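Local coordinates for protein MHP1 (Microbacterium liquefaciens, PDB 2JLN) that carries 5-aryl-substituted hydantoins, such as indolylmethyl and benzyl hydantoin, across the membrane in a sodium-dependent symport, at residues A[76-90]-A[224-238]. Sequence-based numbering, arbitrary orientation.
Sequences LFFTQSAAIRWGINF and VVSIHDIVKECKVDP
Two hydrogen bonds, Phe-90 to Asp-229 and Thr-79 to Val-224, join segments 76-90 and 224-238, illustrating how a few directed bonds can fix two helix-end segments against each other. The Phe-90 N-H meets the syn lone pair of Asp-229 OD1, N to OD1 2.8 Å, nearly straight at 163°. Asp-229 OD2 is held by Ser-321 of helix 314-329, so the acid ties the start of helix 90-93 to that neighbour. Thr-79 OG1 donates to the carbonyl O of Val-224 over 2.9 Å, tilted off the carbonyl plane.

Aromatic contacts centre on His-228. Phe-90 turns its edge toward the imidazole face in an offset edge-to-face pair, planes at 68°, and its CA lies over the same ring. With CG anti to the backbone N (chi1 172°), the Phe-90 ring swings out to receive Ser-226 CB over one face, 3.7 Å from CB to the ring centroid. Imidazole CD2 meets Ala-83 CB at 3.7 Å, while CE1 approaches Thr-79 O obliquely at 3.6 Å; an alanine in place of His-228 would probably open a gap between Ala-83 and Phe-90 and deprive the phenyl edge of its partner.

Apolar packing covers much of the rest. Leu-76 CD2 fits between Val-224 CG2 and Ile-227 CG1, Ile-84 CG1 rests on Val-231 CG1, and Ile-84 CG2 meets Val-236 CG2 at 4.2 Å. Near the positive-phi Gly-87 that ends helix 81-86 the backbones come close: Lys-232 CA points its hydrogen at Ala-83 O, CA to O 3.3 Å.

The chemistry thus joins the end of transmembrane helix 2 and the residues after it, as far as the start of helix 90-93, to the end of transmembrane helix 6 and the turns that follow: two directed bonds probably fix the alignment of a largely buried interface, and aromatic and aliphatic groups fill it.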
loop_
_atom_site.group_PDB
_atom_site.type_symbol
_atom_site.label_atom_id
_atom_site.label_comp_id
_atom_site.label_asym_id
_atom_site.label_seq_id
_atom_site.Cartn_x
_atom_site.Cartn_y
_atom_site.Cartn_z
ATOM N N LEU A 76 -0.619 4.582 -10.036
ATOM C CA LEU A 76 -0.475 3.124 -10.132
ATOM C C LEU A 76 -0.185 2.687 -11.562
ATOM O O LEU A 76 0.729 1.898 -11.794
ATOM C CB LEU A 76 -1.719 2.414 -9.593
ATOM C CG LEU A 76 -1.808 2.418 -8.059
ATOM C CD1 LEU A 76 -3.174 2.045 -7.534
ATOM C CD2 LEU A 76 -0.784 1.499 -7.486
ATOM N N PHE A 77 -0.949 3.219 -12.514
ATOM C CA PHE A 77 -0.694 3.008 -13.934
ATOM C C PHE A 77 0.802 3.102 -14.259
ATOM O O PHE A 77 1.289 2.343 -15.092
ATOM C CB PHE A 77 -1.486 4.027 -14.753
ATOM C CG PHE A 77 -1.312 3.902 -16.247
ATOM C CD1 PHE A 77 -0.429 4.727 -16.930
ATOM C CD2 PHE A 77 -2.061 2.991 -16.980
ATOM C CE1 PHE A 77 -0.278 4.627 -18.318
ATOM C CE2 PHE A 77 -1.922 2.886 -18.369
ATOM C CZ PHE A 77 -1.031 3.706 -19.035
ATOM N N PHE A 78 1.530 4.004 -13.599
ATOM C CA PHE A 78 2.958 4.180 -13.878
ATOM C C PHE A 78 3.911 3.363 -12.973
ATOM O O PHE A 78 4.883 2.776 -13.453
ATOM C CB PHE A 78 3.361 5.663 -13.858
ATOM C CG PHE A 78 2.770 6.462 -14.964
ATOM C CD1 PHE A 78 1.789 7.407 -14.714
ATOM C CD2 PHE A 78 3.180 6.275 -16.260
ATOM C CE1 PHE A 78 1.223 8.169 -15.751
ATOM C CE2 PHE A 78 2.616 7.033 -17.306
ATOM C CZ PHE A 78 1.635 7.978 -17.045
ATOM N N THR A 79 3.659 3.323 -11.670
ATOM C CA THR A 79 4.587 2.640 -10.770
ATOM C C THR A 79 4.478 1.114 -10.831
ATOM O O THR A 79 5.321 0.417 -10.276
ATOM C CB THR A 79 4.387 3.084 -9.323
ATOM O OG1 THR A 79 3.147 2.564 -8.841
ATOM C CG2 THR A 79 4.370 4.592 -9.234
ATOM N N GLN A 80 3.450 0.588 -11.495
ATOM C CA GLN A 80 3.207 -0.856 -11.481
ATOM C C GLN A 80 3.661 -1.525 -12.773
ATOM O O GLN A 80 3.665 -2.766 -12.876
ATOM C CB GLN A 80 1.715 -1.143 -11.328
ATOM C CG GLN A 80 0.961 -0.827 -12.614
ATOM C CD GLN A 80 -0.496 -1.271 -12.617
ATOM O OE1 GLN A 80 -1.122 -1.380 -13.693
ATOM N NE2 GLN A 80 -1.049 -1.533 -11.421
ATOM N N SER A 81 4.016 -0.719 -13.772
ATOM C CA SER A 81 4.104 -1.250 -15.133
ATOM C C SER A 81 5.286 -2.198 -15.359
ATOM O O SER A 81 5.163 -3.158 -16.121
ATOM C CB SER A 81 4.115 -0.131 -16.162
ATOM O OG SER A 81 4.314 -0.687 -17.438
ATOM N N ALA A 82 6.413 -1.919 -14.697
ATOM C CA ALA A 82 7.628 -2.730 -14.799
ATOM C C ALA A 82 7.506 -4.046 -14.068
ATOM O O ALA A 82 8.113 -5.017 -14.475
ATOM C CB ALA A 82 8.847 -1.965 -14.279
ATOM N N ALA A 83 6.740 -4.073 -12.981
ATOM C CA ALA A 83 6.598 -5.269 -12.167
ATOM C C ALA A 83 5.729 -6.300 -12.867
ATOM O O ALA A 83 5.983 -7.501 -12.783
ATOM C CB ALA A 83 6.022 -4.919 -10.824
ATOM N N ILE A 84 4.690 -5.834 -13.552
ATOM C CA ILE A 84 3.814 -6.710 -14.329
ATOM C C ILE A 84 4.588 -7.375 -15.490
ATOM O O ILE A 84 4.530 -8.600 -15.684
ATOM C CB ILE A 84 2.592 -5.915 -14.846
ATOM C CG1 ILE A 84 1.643 -5.607 -13.688
ATOM C CG2 ILE A 84 1.863 -6.665 -15.931
ATOM C CD1 ILE A 84 0.467 -4.758 -14.049
ATOM N N ARG A 85 5.338 -6.577 -16.245
ATOM C CA ARG A 85 6.035 -7.082 -17.417
ATOM C C ARG A 85 7.180 -8.042 -17.053
ATOM O O ARG A 85 7.318 -9.089 -17.690
ATOM C CB ARG A 85 6.546 -5.910 -18.265
ATOM C CG ARG A 85 6.723 -6.191 -19.745
ATOM C CD ARG A 85 7.810 -7.191 -19.914
ATOM N NE ARG A 85 8.034 -7.598 -21.295
ATOM C CZ ARG A 85 8.500 -8.800 -21.637
ATOM N NH1 ARG A 85 8.743 -9.706 -20.699
ATOM N NH2 ARG A 85 8.705 -9.103 -22.915
ATOM N N TRP A 86 7.978 -7.701 -16.033
ATOM C CA TRP A 86 9.220 -8.430 -15.746
ATOM C C TRP A 86 9.199 -9.277 -14.489
ATOM O O TRP A 86 10.222 -9.853 -14.116
ATOM C CB TRP A 86 10.424 -7.486 -15.670
ATOM C CG TRP A 86 10.664 -6.703 -16.916
ATOM C CD1 TRP A 86 10.577 -5.334 -17.066
ATOM C CD2 TRP A 86 11.007 -7.224 -18.207
ATOM N NE1 TRP A 86 10.847 -4.983 -18.371
ATOM C CE2 TRP A 86 11.117 -6.125 -19.089
ATOM C CE3 TRP A 86 11.228 -8.515 -18.709
ATOM C CZ2 TRP A 86 11.458 -6.285 -20.439
ATOM C CZ3 TRP A 86 11.563 -8.664 -20.053
ATOM C CH2 TRP A 86 11.677 -7.561 -20.893
ATOM N N GLY A 87 8.053 -9.333 -13.829
ATOM C CA GLY A 87 7.900 -10.125 -12.623
ATOM C C GLY A 87 8.775 -9.815 -11.411
ATOM O O GLY A 87 8.922 -10.679 -10.568
ATOM N N ILE A 88 9.322 -8.602 -11.279
ATOM C CA ILE A 88 10.277 -8.297 -10.197
ATOM C C ILE A 88 9.740 -7.623 -8.920
ATOM O O ILE A 88 8.696 -6.991 -8.938
ATOM C CB ILE A 88 11.508 -7.484 -10.711
ATOM C CG1 ILE A 88 11.088 -6.212 -11.431
ATOM C CG2 ILE A 88 12.387 -8.322 -11.633
ATOM C CD1 ILE A 88 12.272 -5.328 -11.813
ATOM N N ASN A 89 10.490 -7.794 -7.826
ATOM C CA ASN A 89 10.384 -7.078 -6.521
ATOM C C ASN A 89 10.385 -5.591 -6.586
ATOM O O ASN A 89 10.935 -5.021 -7.529
ATOM C CB ASN A 89 11.691 -7.273 -5.740
ATOM C CG ASN A 89 11.560 -8.203 -4.616
ATOM O OD1 ASN A 89 10.463 -8.621 -4.286
ATOM N ND2 ASN A 89 12.682 -8.557 -4.011
ATOM N N PHE A 90 9.915 -4.968 -5.508
ATOM C CA PHE A 90 10.224 -3.562 -5.217
ATOM C C PHE A 90 11.716 -3.379 -4.847
ATOM O O PHE A 90 12.451 -2.607 -5.481
ATOM C CB PHE A 90 9.335 -3.050 -4.077
ATOM C CG PHE A 90 9.716 -1.685 -3.577
ATOM C CD1 PHE A 90 10.402 -1.531 -2.376
ATOM C CD2 PHE A 90 9.404 -0.553 -4.307
ATOM C CE1 PHE A 90 10.762 -0.293 -1.913
ATOM C CE2 PHE A 90 9.758 0.694 -3.847
ATOM C CZ PHE A 90 10.436 0.814 -2.645
ATOM N N VAL A 224 1.221 2.394 -3.029
ATOM C CA VAL A 224 1.433 2.789 -4.417
ATOM C C VAL A 224 2.900 2.838 -4.811
ATOM O O VAL A 224 3.269 2.497 -5.931
ATOM C CB VAL A 224 0.804 4.160 -4.712
ATOM C CG1 VAL A 224 1.574 4.883 -5.827
ATOM C CG2 VAL A 224 -0.668 3.984 -5.076
ATOM N N VAL A 225 3.741 3.263 -3.893
ATOM C CA VAL A 225 5.165 3.322 -4.165
ATOM C C VAL A 225 5.841 1.929 -4.186
ATOM O O VAL A 225 6.988 1.782 -4.625
ATOM C CB VAL A 225 5.831 4.323 -3.210
ATOM C CG1 VAL A 225 7.196 3.869 -2.756
ATOM C CG2 VAL A 225 5.880 5.674 -3.878
ATOM N N SER A 226 5.122 0.893 -3.762
ATOM C CA SER A 226 5.690 -0.454 -3.823
ATOM C C SER A 226 4.705 -1.593 -4.168
ATOM O O SER A 226 4.876 -2.722 -3.675
ATOM C CB SER A 226 6.442 -0.777 -2.522
ATOM O OG SER A 226 5.545 -0.936 -1.430
ATOM N N ILE A 227 3.704 -1.334 -5.017
ATOM C CA ILE A 227 2.845 -2.431 -5.456
ATOM C C ILE A 227 3.632 -3.600 -6.036
ATOM O O ILE A 227 3.194 -4.723 -5.891
ATOM C CB ILE A 227 1.720 -2.059 -6.465
ATOM C CG1 ILE A 227 1.984 -0.719 -7.101
ATOM C CG2 ILE A 227 0.335 -2.111 -5.800
ATOM C CD1 ILE A 227 3.201 -0.712 -7.892
ATOM N N HIS A 228 4.769 -3.368 -6.685
ATOM C CA HIS A 228 5.541 -4.487 -7.218
ATOM C C HIS A 228 5.264 -5.794 -6.467
ATOM O O HIS A 228 5.045 -6.849 -7.072
ATOM C CB HIS A 228 7.034 -4.251 -7.094
ATOM C CG HIS A 228 7.523 -3.019 -7.768
ATOM N ND1 HIS A 228 7.203 -1.756 -7.329
ATOM C CD2 HIS A 228 8.363 -2.857 -8.815
ATOM C CE1 HIS A 228 7.816 -0.864 -8.085
ATOM N NE2 HIS A 228 8.525 -1.506 -8.995
ATOM N N ASP A 229 5.291 -5.728 -5.143
ATOM C CA ASP A 229 5.253 -6.954 -4.367
ATOM C C ASP A 229 3.922 -7.743 -4.503
ATOM O O ASP A 229 3.842 -8.912 -4.171
ATOM C CB ASP A 229 5.712 -6.674 -2.925
ATOM C CG ASP A 229 7.143 -6.044 -2.872
ATOM O OD1 ASP A 229 7.845 -6.100 -3.913
ATOM O OD2 ASP A 229 7.584 -5.493 -1.814
ATOM N N ILE A 230 2.896 -7.116 -5.058
ATOM C CA ILE A 230 1.614 -7.774 -5.314
ATOM C C ILE A 230 1.412 -8.095 -6.801
ATOM O O ILE A 230 0.946 -9.154 -7.179
ATOM C CB ILE A 230 0.452 -6.858 -4.901
ATOM C CG1 ILE A 230 0.577 -6.474 -3.433
ATOM C CG2 ILE A 230 -0.873 -7.526 -5.170
ATOM C CD1 ILE A 230 -0.696 -5.887 -2.852
ATOM N N VAL A 231 1.793 -7.152 -7.636
ATOM C CA VAL A 231 1.405 -7.115 -9.023
ATOM C C VAL A 231 2.414 -7.784 -9.967
ATOM O O VAL A 231 2.102 -8.044 -11.135
ATOM C CB VAL A 231 1.152 -5.658 -9.381
ATOM C CG1 VAL A 231 2.012 -5.212 -10.533
ATOM C CG2 VAL A 231 -0.315 -5.446 -9.592
ATOM N N LYS A 232 3.609 -8.075 -9.454
ATOM C CA LYS A 232 4.568 -8.952 -10.125
ATOM C C LYS A 232 3.963 -10.329 -10.285
ATOM O O LYS A 232 4.590 -11.214 -10.832
ATOM C CB LYS A 232 5.819 -9.128 -9.265
ATOM C CG LYS A 232 5.543 -10.001 -8.059
ATOM C CD LYS A 232 6.744 -10.205 -7.178
ATOM C CE LYS A 232 6.446 -11.272 -6.116
ATOM N NZ LYS A 232 7.428 -12.401 -6.170
ATOM N N GLU A 233 2.761 -10.517 -9.763
ATOM C CA GLU A 233 2.048 -11.783 -9.853
ATOM C C GLU A 233 0.880 -11.771 -10.874
ATOM O O GLU A 233 0.217 -12.775 -11.081
ATOM C CB GLU A 233 1.514 -12.140 -8.474
ATOM C CG GLU A 233 1.955 -13.490 -8.033
ATOM C CD GLU A 233 3.398 -13.499 -7.564
ATOM O OE1 GLU A 233 3.949 -12.400 -7.329
ATOM O OE2 GLU A 233 3.978 -14.606 -7.419
ATOM N N CYS A 234 0.633 -10.631 -11.506
ATOM C CA CYS A 234 -0.450 -10.482 -12.471
ATOM C C CYS A 234 -0.138 -11.114 -13.818
ATOM O O CYS A 234 1.025 -11.267 -14.195
ATOM C CB CYS A 234 -0.744 -9.003 -12.708
ATOM S SG CYS A 234 -1.759 -8.209 -11.448
ATOM N N LYS A 235 -1.198 -11.427 -14.556
ATOM C CA LYS A 235 -1.093 -12.161 -15.807
ATOM C C LYS A 235 -0.649 -11.280 -16.959
ATOM O O LYS A 235 -1.221 -10.229 -17.173
ATOM C CB LYS A 235 -2.437 -12.793 -16.123
ATOM C CG LYS A 235 -2.649 -14.072 -15.379
ATOM C CD LYS A 235 -4.034 -14.590 -15.587
ATOM C CE LYS A 235 -4.342 -15.725 -14.622
ATOM N NZ LYS A 235 -5.820 -15.825 -14.375
ATOM N N VAL A 236 0.355 -11.712 -17.714
ATOM C CA VAL A 236 0.853 -10.909 -18.828
ATOM C C VAL A 236 0.960 -11.784 -20.062
ATOM O O VAL A 236 1.223 -12.979 -19.940
ATOM C CB VAL A 236 2.252 -10.306 -18.508
ATOM C CG1 VAL A 236 3.340 -11.317 -18.751
ATOM C CG2 VAL A 236 2.514 -9.048 -19.327
ATOM N N ASP A 237 0.735 -11.204 -21.243
ATOM C CA ASP A 237 1.069 -11.860 -22.521
ATOM C C ASP A 237 2.394 -11.277 -22.981
ATOM O O ASP A 237 2.471 -10.104 -23.368
ATOM C CB ASP A 237 -0.043 -11.642 -23.577
ATOM C CG ASP A 237 0.409 -11.937 -25.042
ATOM O OD1 ASP A 237 1.067 -12.981 -25.306
ATOM O OD2 ASP A 237 0.068 -11.116 -25.940
ATOM N N PRO A 238 3.446 -12.096 -22.916
ATOM C CA PRO A 238 4.832 -11.712 -23.235
ATOM C C PRO A 238 4.964 -11.146 -24.653
ATOM O O PRO A 238 5.881 -10.362 -24.926
ATOM C CB PRO A 238 5.593 -13.040 -23.118
ATOM C CG PRO A 238 4.500 -14.123 -23.206
ATOM C CD PRO A 238 3.339 -13.510 -22.508
#